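PDB 6C62: 1-carboxybiuret hydrolase subunit AtzE from Pseudomonas sp., which hydrolyses 1-carboxybiuret to urea-1,3-dicarboxylate and ammonia, an amidase-family step in the breakdown of the herbicide atrazine. Local coordinates for residues Leu400-Ala414 against Gly427-Leu441. Numbering follows the deposited sequence.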
ATOM      1  N   LEU A 400      21.087   7.334 -11.926  1.00 12.79           N
ATOM      2  CA  LEU A 400      21.155   6.024 -12.548  1.00 14.24           C
ATOM      3  C   LEU A 400      20.693   4.866 -11.631  1.00 14.72           C
ATOM      4  O   LEU A 400      20.335   3.791 -12.111  1.00 15.85           O
ATOM      5  CB  LEU A 400      22.565   5.744 -12.999  1.00 15.12           C
ATOM      6  CG  LEU A 400      23.116   6.812 -13.967  1.00 16.38           C
ATOM      7  CD1 LEU A 400      24.603   6.614 -14.253  1.00 19.40           C
ATOM      8  CD2 LEU A 400      22.302   6.804 -15.254  1.00 16.67           C
ATOM      9  N   THR A 401      20.692   5.097 -10.329  1.00 13.31           N
ATOM     10  CA  THR A 401      20.305   4.074  -9.352  1.00 12.00           C
ATOM     11  C   THR A 401      18.792   4.084  -9.086  1.00 11.78           C
ATOM     12  O   THR A 401      18.167   3.026  -8.895  1.00 12.59           O
ATOM     13  CB  THR A 401      21.060   4.252  -8.017  1.00 10.90           C
ATOM     14  OG1 THR A 401      21.007   5.615  -7.589  1.00 10.96           O
ATOM     15  CG2 THR A 401      22.464   3.889  -8.180  1.00 11.00           C
ATOM     16  N   GLN A 402      18.227   5.277  -9.037  1.00 12.29           N
ATOM     17  CA  GLN A 402      16.871   5.495  -8.561  1.00 12.80           C
ATOM     18  C   GLN A 402      15.761   4.758  -9.349  1.00 13.05           C
ATOM     19  O   GLN A 402      14.864   4.211  -8.738  1.00 12.72           O
ATOM     20  CB  GLN A 402      16.592   7.009  -8.430  1.00 13.36           C
ATOM     21  CG  GLN A 402      15.330   7.328  -7.643  1.00 14.76           C
ATOM     22  CD  GLN A 402      15.313   8.705  -6.999  1.00 16.76           C
ATOM     23  OE1 GLN A 402      16.049   9.587  -7.421  1.00 18.50           O
ATOM     24  NE2 GLN A 402      14.563   8.875  -5.907  1.00 17.01           N
ATOM     25  N   PRO A 403      15.860   4.675 -10.676  1.00 13.03           N
ATOM     26  CA  PRO A 403      14.808   3.906 -11.420  1.00 13.81           C
ATOM     27  C   PRO A 403      14.812   2.405 -11.093  1.00 13.94           C
ATOM     28  O   PRO A 403      13.769   1.765 -11.137  1.00 15.31           O
ATOM     29  CB  PRO A 403      15.214   4.101 -12.893  1.00 13.55           C
ATOM     30  CG  PRO A 403      16.117   5.336 -12.921  1.00 14.11           C
ATOM     31  CD  PRO A 403      16.816   5.323 -11.593  1.00 12.97           C
ATOM     32  N   VAL A 404      15.952   1.858 -10.740  1.00 13.85           N
ATOM     33  CA  VAL A 404      16.114   0.409 -10.595  1.00 14.37           C
ATOM     34  C   VAL A 404      15.632  -0.124  -9.238  1.00 14.75           C
ATOM     35  O   VAL A 404      14.897  -1.130  -9.162  1.00 16.03           O
ATOM     36  CB  VAL A 404      17.602   0.018 -10.818  1.00 14.80           C
ATOM     37  CG1 VAL A 404      17.777  -1.480 -10.652  1.00 16.08           C
ATOM     38  CG2 VAL A 404      18.091   0.516 -12.190  1.00 14.43           C
ATOM     39  N   SER A 405      15.983   0.562  -8.164  1.00 13.41           N
ATOM     40  CA  SER A 405      15.462   0.232  -6.846  1.00 13.51           C
ATOM     41  C   SER A 405      13.934   0.415  -6.722  1.00 12.60           C
ATOM     42  O   SER A 405      13.314  -0.226  -5.913  1.00 10.68           O
ATOM     43  CB  SER A 405      16.225   1.020  -5.758  1.00 13.02           C
ATOM     44  OG  SER A 405      16.461   2.304  -6.213  1.00 12.46           O
ATOM     45  N   PHE A 406      13.339   1.245  -7.572  1.00 12.62           N
ATOM     46  CA  PHE A 406      11.910   1.487  -7.495  1.00 13.47           C
ATOM     47  C   PHE A 406      11.092   0.229  -7.894  1.00 13.30           C
ATOM     48  O   PHE A 406      10.032  -0.046  -7.344  1.00 11.58           O
ATOM     49  CB  PHE A 406      11.548   2.669  -8.361  1.00 12.61           C
ATOM     50  CG  PHE A 406      10.148   3.157  -8.155  1.00 12.35           C
ATOM     51  CD1 PHE A 406       9.693   3.465  -6.864  1.00 12.72           C
ATOM     52  CD2 PHE A 406       9.266   3.274  -9.212  1.00 12.06           C
ATOM     53  CE1 PHE A 406       8.368   3.858  -6.647  1.00 12.02           C
ATOM     54  CE2 PHE A 406       7.956   3.652  -8.982  1.00 11.88           C
ATOM     55  CZ  PHE A 406       7.525   4.002  -7.734  1.00 11.75           C
ATOM     56  N   ALA A 407      11.656  -0.518  -8.857  1.00 14.18           N
ATOM     57  CA  ALA A 407      11.160  -1.821  -9.233  1.00 14.36           C
ATOM     58  C   ALA A 407      11.621  -2.921  -8.290  1.00 14.29           C
ATOM     59  O   ALA A 407      11.068  -4.037  -8.332  1.00 15.81           O
ATOM     60  CB  ALA A 407      11.557  -2.154 -10.648  1.00 15.11           C
ATOM     61  N   GLY A 408      12.646  -2.672  -7.460  1.00 12.76           N
ATOM     62  CA  GLY A 408      13.062  -3.654  -6.445  1.00 11.88           C
ATOM     63  C   GLY A 408      13.937  -4.763  -7.002  1.00 11.97           C
ATOM     64  O   GLY A 408      14.062  -5.795  -6.352  1.00 11.88           O
ATOM     65  N   CYS A 409      14.552  -4.555  -8.195  1.00 11.31           N
ATOM     66  CA  CYS A 409      15.395  -5.563  -8.820  1.00 12.07           C
ATOM     67  C   CYS A 409      16.731  -5.663  -8.086  1.00 11.10           C
ATOM     68  O   CYS A 409      17.286  -4.644  -7.708  1.00 11.04           O
ATOM     69  CB  CYS A 409      15.697  -5.165 -10.272  1.00 12.87           C
ATOM     70  SG  CYS A 409      14.296  -5.128 -11.367  1.00 16.54           S
ATOM     71  N   PRO A 410      17.284  -6.852  -7.934  1.00 10.22           N
ATOM     72  CA  PRO A 410      18.583  -6.939  -7.294  1.00 10.12           C
ATOM     73  C   PRO A 410      19.724  -6.416  -8.179  1.00  9.70           C
ATOM     74  O   PRO A 410      19.641  -6.478  -9.410  1.00  9.86           O
ATOM     75  CB  PRO A 410      18.741  -8.452  -7.014  1.00  9.97           C
ATOM     76  CG  PRO A 410      17.971  -9.101  -8.113  1.00 10.42           C
ATOM     77  CD  PRO A 410      16.780  -8.162  -8.339  1.00 10.54           C
ATOM     78  N   VAL A 411      20.785  -5.889  -7.538  1.00  9.52           N
ATOM     79  CA  VAL A 411      21.910  -5.243  -8.233  1.00  9.87           C
ATOM     80  C   VAL A 411      23.181  -5.531  -7.514  1.00 10.43           C
ATOM     81  O   VAL A 411      23.210  -5.389  -6.307  1.00 10.46           O
ATOM     82  CB  VAL A 411      21.775  -3.689  -8.275  1.00 10.05           C
ATOM     83  CG1 VAL A 411      22.986  -3.032  -8.950  1.00 10.08           C
ATOM     84  CG2 VAL A 411      20.503  -3.261  -8.945  1.00 10.25           C
ATOM     85  N   VAL A 412      24.214  -5.963  -8.245  1.00 10.69           N
ATOM     86  CA  VAL A 412      25.614  -5.955  -7.727  1.00 10.69           C
ATOM     87  C   VAL A 412      26.277  -4.748  -8.355  1.00 10.89           C
ATOM     88  O   VAL A 412      26.198  -4.519  -9.591  1.00  9.17           O
ATOM     89  CB  VAL A 412      26.369  -7.206  -8.090  1.00 11.04           C
ATOM     90  CG1 VAL A 412      27.881  -7.078  -7.883  1.00 12.30           C
ATOM     91  CG2 VAL A 412      25.888  -8.354  -7.268  1.00 12.09           C
ATOM     92  N   ALA A 413      26.914  -3.977  -7.499  1.00 10.74           N
ATOM     93  CA  ALA A 413      27.733  -2.843  -7.901  1.00 11.94           C
ATOM     94  C   ALA A 413      29.213  -3.277  -7.892  1.00 12.14           C
ATOM     95  O   ALA A 413      29.771  -3.624  -6.862  1.00 12.74           O
ATOM     96  CB  ALA A 413      27.527  -1.649  -7.012  1.00 12.49           C
ATOM     97  N   ALA A 414      29.761  -3.395  -9.082  1.00 12.48           N
ATOM     98  CA  ALA A 414      31.112  -3.901  -9.297  1.00 12.40           C
ATOM     99  C   ALA A 414      32.089  -2.720  -9.513  1.00 12.91           C
ATOM    100  O   ALA A 414      31.841  -1.866 -10.370  1.00 12.43           O
ATOM    101  CB  ALA A 414      31.134  -4.799 -10.519  1.00 12.47           C
ATOM    102  N   GLY A 427      31.574   2.623 -10.433  1.00 17.12           N
ATOM    103  CA  GLY A 427      30.975   1.319 -10.375  1.00 14.47           C
ATOM    104  C   GLY A 427      30.073   1.023 -11.557  1.00 13.97           C
ATOM    105  O   GLY A 427      29.563   1.956 -12.226  1.00 12.70           O
ATOM    106  N   VAL A 428      29.860  -0.278 -11.785  0.50 13.65           N
ATOM    107  CA  VAL A 428      28.879  -0.735 -12.745  0.50 14.67           C
ATOM    108  C   VAL A 428      27.777  -1.512 -12.029  0.50 14.09           C
ATOM    109  O   VAL A 428      28.068  -2.401 -11.214  0.50 16.21           O
ATOM    110  CB  VAL A 428      29.576  -1.603 -13.834  0.50 15.29           C
ATOM    111  CG1 VAL A 428      30.052  -2.920 -13.293  0.50 15.12           C
ATOM    112  CG2 VAL A 428      28.626  -1.908 -14.954  0.50 16.22           C
ATOM    113  N   GLN A 429      26.519  -1.218 -12.375  1.00 13.33           N
ATOM    114  CA  GLN A 429      25.364  -1.990 -11.887  1.00 12.23           C
ATOM    115  C   GLN A 429      25.153  -3.218 -12.786  1.00 11.30           C
ATOM    116  O   GLN A 429      25.024  -3.084 -14.020  1.00 11.16           O
ATOM    117  CB  GLN A 429      24.082  -1.155 -11.929  1.00 11.67           C
ATOM    118  CG  GLN A 429      24.084   0.102 -11.078  1.00 11.43           C
ATOM    119  CD  GLN A 429      22.721   0.777 -11.035  1.00 11.28           C
ATOM    120  OE1 GLN A 429      21.872   0.402 -10.211  1.00 10.75           O
ATOM    121  NE2 GLN A 429      22.504   1.806 -11.879  1.00 10.60           N
ATOM    122  N   LEU A 430      25.106  -4.386 -12.163  1.00 10.53           N
ATOM    123  CA  LEU A 430      24.696  -5.634 -12.809  1.00 10.78           C
ATOM    124  C   LEU A 430      23.318  -5.974 -12.242  1.00 10.98           C
ATOM    125  O   LEU A 430      23.176  -6.319 -11.057  1.00  9.86           O
ATOM    126  CB  LEU A 430      25.716  -6.711 -12.500  1.00 11.39           C
ATOM    127  CG  LEU A 430      27.192  -6.354 -12.822  1.00 12.61           C
ATOM    128  CD1 LEU A 430      28.120  -7.374 -12.239  1.00 13.43           C
ATOM    129  CD2 LEU A 430      27.394  -6.236 -14.294  1.00 13.74           C
ATOM    130  N   ILE A 431      22.288  -5.795 -13.062  1.00 10.77           N
ATOM    131  CA  ILE A 431      20.886  -5.760 -12.624  1.00 11.17           C
ATOM    132  C   ILE A 431      20.251  -7.028 -13.134  1.00 11.49           C
ATOM    133  O   ILE A 431      20.394  -7.361 -14.319  1.00 12.01           O
ATOM    134  CB  ILE A 431      20.117  -4.572 -13.216  1.00 10.91           C
ATOM    135  CG1 ILE A 431      20.875  -3.269 -13.000  1.00 12.40           C
ATOM    136  CG2 ILE A 431      18.727  -4.440 -12.642  1.00 10.36           C
ATOM    137  CD1 ILE A 431      20.504  -2.133 -13.910  1.00 13.02           C
ATOM    138  N   ALA A 432      19.525  -7.715 -12.274  1.00 12.21           N
ATOM    139  CA  ALA A 432      18.748  -8.889 -12.669  1.00 12.70           C
ATOM    140  C   ALA A 432      17.303  -8.758 -12.225  1.00 13.21           C
ATOM    141  O   ALA A 432      16.925  -7.816 -11.511  1.00 12.58           O
ATOM    142  CB  ALA A 432      19.388 -10.144 -12.067  1.00 12.60           C
ATOM    143  N   ALA A 433      16.472  -9.717 -12.657  1.00 13.50           N
ATOM    144  CA  ALA A 433      15.064  -9.751 -12.282  1.00 12.52           C
ATOM    145  C   ALA A 433      14.915  -9.957 -10.783  1.00 11.64           C
ATOM    146  O   ALA A 433      15.802 -10.542 -10.179  1.00 10.93           O
ATOM    147  CB  ALA A 433      14.360 -10.893 -13.011  1.00 12.37           C
ATOM    148  N   PRO A 434      13.772  -9.534 -10.188  1.00 10.69           N
ATOM    149  CA  PRO A 434      13.472  -9.893  -8.835  1.00 10.83           C
ATOM    150  C   PRO A 434      13.740 -11.341  -8.513  1.00 11.20           C
ATOM    151  O   PRO A 434      13.266 -12.214  -9.224  1.00 11.59           O
ATOM    152  CB  PRO A 434      11.982  -9.557  -8.675  1.00 10.18           C
ATOM    153  CG  PRO A 434      11.826  -8.413  -9.658  1.00 10.70           C
ATOM    154  CD  PRO A 434      12.643  -8.839 -10.841  1.00 10.47           C
ATOM    155  N   TRP A 435      14.470 -11.554  -7.422  1.00 10.94           N
ATOM    156  CA  TRP A 435      14.835 -12.883  -6.871  1.00 11.45           C
ATOM    157  C   TRP A 435      16.043 -13.554  -7.525  1.00 12.12           C
ATOM    158  O   TRP A 435      16.420 -14.653  -7.115  1.00 12.62           O
ATOM    159  CB  TRP A 435      13.627 -13.843  -6.718  1.00 11.82           C
ATOM    160  CG  TRP A 435      12.442 -13.140  -6.123  1.00 11.10           C
ATOM    161  CD1 TRP A 435      11.256 -12.934  -6.712  1.00 11.05           C
ATOM    162  CD2 TRP A 435      12.351 -12.574  -4.812  1.00 11.25           C
ATOM    163  NE1 TRP A 435      10.406 -12.312  -5.868  1.00 11.24           N
ATOM    164  CE2 TRP A 435      11.068 -12.034  -4.692  1.00 11.07           C
ATOM    165  CE3 TRP A 435      13.238 -12.476  -3.734  1.00 11.55           C
ATOM    166  CZ2 TRP A 435      10.634 -11.375  -3.552  1.00 11.59           C
ATOM    167  CZ3 TRP A 435      12.814 -11.808  -2.589  1.00 11.69           C
ATOM    168  CH2 TRP A 435      11.507 -11.289  -2.499  1.00 11.86           C
ATOM    169  N   ASN A 436      16.690 -12.870  -8.442  1.00 11.90           N
ATOM    170  CA  ASN A 436      17.803 -13.462  -9.191  1.00 12.53           C
ATOM    171  C   ASN A 436      19.150 -12.864  -8.787  1.00 11.64           C
ATOM    172  O   ASN A 436      20.064 -12.756  -9.615  1.00 13.00           O
ATOM    173  CB  ASN A 436      17.577 -13.267 -10.714  1.00 13.48           C
ATOM    174  CG  ASN A 436      16.582 -14.243 -11.293  1.00 14.42           C
ATOM    175  OD1 ASN A 436      16.134 -15.124 -10.623  1.00 18.22           O
ATOM    176  ND2 ASN A 436      16.258 -14.084 -12.560  1.00 14.32           N
ATOM    177  N   GLU A 437      19.318 -12.571  -7.496  1.00 11.82           N
ATOM    178  CA  GLU A 437      20.613 -12.125  -6.936  1.00 12.31           C
ATOM    179  C   GLU A 437      21.779 -13.009  -7.402  1.00 14.13           C
ATOM    180  O   GLU A 437      22.851 -12.478  -7.681  1.00 14.92           O
ATOM    181  CB  GLU A 437      20.635 -12.207  -5.419  1.00 12.62           C
ATOM    182  CG  GLU A 437      19.851 -11.140  -4.655  1.00 12.22           C
ATOM    183  CD  GLU A 437      18.339 -11.400  -4.499  1.00 12.42           C
ATOM    184  OE1 GLU A 437      17.709 -12.175  -5.285  1.00 12.78           O
ATOM    185  OE2 GLU A 437      17.758 -10.769  -3.602  1.00 11.49           O
ATOM    186  N   SER A 438      21.606 -14.325  -7.462  1.00 14.97           N
ATOM    187  CA  SER A 438      22.746 -15.189  -7.832  1.00 17.61           C
ATOM    188  C   SER A 438      23.219 -14.973  -9.269  1.00 15.95           C
ATOM    189  O   SER A 438      24.407 -15.146  -9.518  1.00 17.39           O
ATOM    190  CB  SER A 438      22.509 -16.668  -7.481  1.00 20.04           C
ATOM    191  OG  SER A 438      21.569 -17.145  -8.363  1.00 28.70           O
ATOM    192  N   LEU A 439      22.365 -14.490 -10.182  1.00 16.40           N
ATOM    193  CA  LEU A 439      22.842 -14.050 -11.522  1.00 16.53           C
ATOM    194  C   LEU A 439      23.730 -12.830 -11.448  1.00 16.33           C
ATOM    195  O   LEU A 439      24.746 -12.748 -12.121  1.00 14.67           O
ATOM    196  CB  LEU A 439      21.690 -13.780 -12.503  1.00 16.79           C
ATOM    197  CG  LEU A 439      20.797 -14.998 -12.822  1.00 18.33           C
ATOM    198  CD1 LEU A 439      19.762 -14.662 -13.891  1.00 18.20           C
ATOM    199  CD2 LEU A 439      21.675 -16.114 -13.353  1.00 19.84           C
ATOM    200  N   CYS A 440      23.310 -11.829 -10.680  1.00 15.92           N
ATOM    201  CA  CYS A 440      24.129 -10.615 -10.489  1.00 14.85           C
ATOM    202  C   CYS A 440      25.505 -11.019  -9.942  1.00 13.98           C
ATOM    203  O   CYS A 440      26.549 -10.499 -10.372  1.00 13.26           O
ATOM    204  CB  CYS A 440      23.524  -9.692  -9.437  1.00 15.89           C
ATOM    205  SG  CYS A 440      21.839  -9.182  -9.678  1.00 17.77           S
ATOM    206  N   LEU A 441      25.492 -11.916  -8.968  1.00 13.44           N
ATOM    207  CA  LEU A 441      26.739 -12.341  -8.315  1.00 14.10           C
ATOM    208  C   LEU A 441      27.617 -13.157  -9.232  1.00 13.82           C
ATOM    209  O   LEU A 441      28.857 -12.970  -9.240  1.00 14.08           O
ATOM    210  CB  LEU A 441      26.452 -13.064  -7.002  1.00 14.35           C
ATOM    211  CG  LEU A 441      25.862 -12.167  -5.891  1.00 13.20           C
ATOM    212  CD1 LEU A 441      25.065 -13.003  -4.862  1.00 13.40           C
ATOM    213  CD2 LEU A 441      27.007 -11.409  -5.232  1.00 14.89           C
TER
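Gln429 meets Leu400 and Val411 on one face of the antiparallel hairpin formed by strands 411-414 and 427-432. Its chain runs straight on from CG (chi2 -173°) and carries the amide across the valine, Gln429 CB lying 3.7 Å from Val411 CG1, as far as the loop before helix 402-407. There Gln429 NE2 donates to Leu400 O at 2.9 Å. The acceptor lies almost in the amide plane, yet the donor stands above the carbonyl plane, 67° out of it, so no lone pair is addressed directly. NE2 also bonds Pro370 O and OE1 accepts from Arg176, which fixes the amide's rotation. In the same loop, the side chain of Thr401 is about 8 Å from that of Ser174, probably the acyl-ester nucleophile.

Beside it, the Val411 and Ile431 side chains, a non-hydrogen-bonded pair, lie side by side and point the same way, although their strands run antiparallel. Ile431 puts CG2 anti to the backbone N, and this methyl meets Val404 CG1 tip to tip at 3.7 Å, seating helix 402-407 on the sheet. On the other face, Val412 CG2 presses on Cys440 CB at 3.5 Å, closer than two carbons normally sit, with Leu441 CD2 alongside. Helix 437-441 therefore covers this face, its axis only 16° from that of strand 411-414.

At the hairpin's end the Pro410 ring packs against the Ala433-Asn436 type II turn and, through CB, against Glu437 CG at 3.7 Å; the Glu437 carboxylate turns to Arg193 and the backbone N of Thr190. Pro410 O takes the Ala432 N-H at 3.1 Å, continuing the ladder built by the Val412-Leu430 and Ala414-Val428 pairs.

The hairpin is thus sandwiched between two helices by apolar contacts, while the buried Gln429 amide ties the strand to Leu400 directly and, through Arg176, to Thr401 O, meeting polar needs costly to leave unmet here and probably helping to position the loop near the active site.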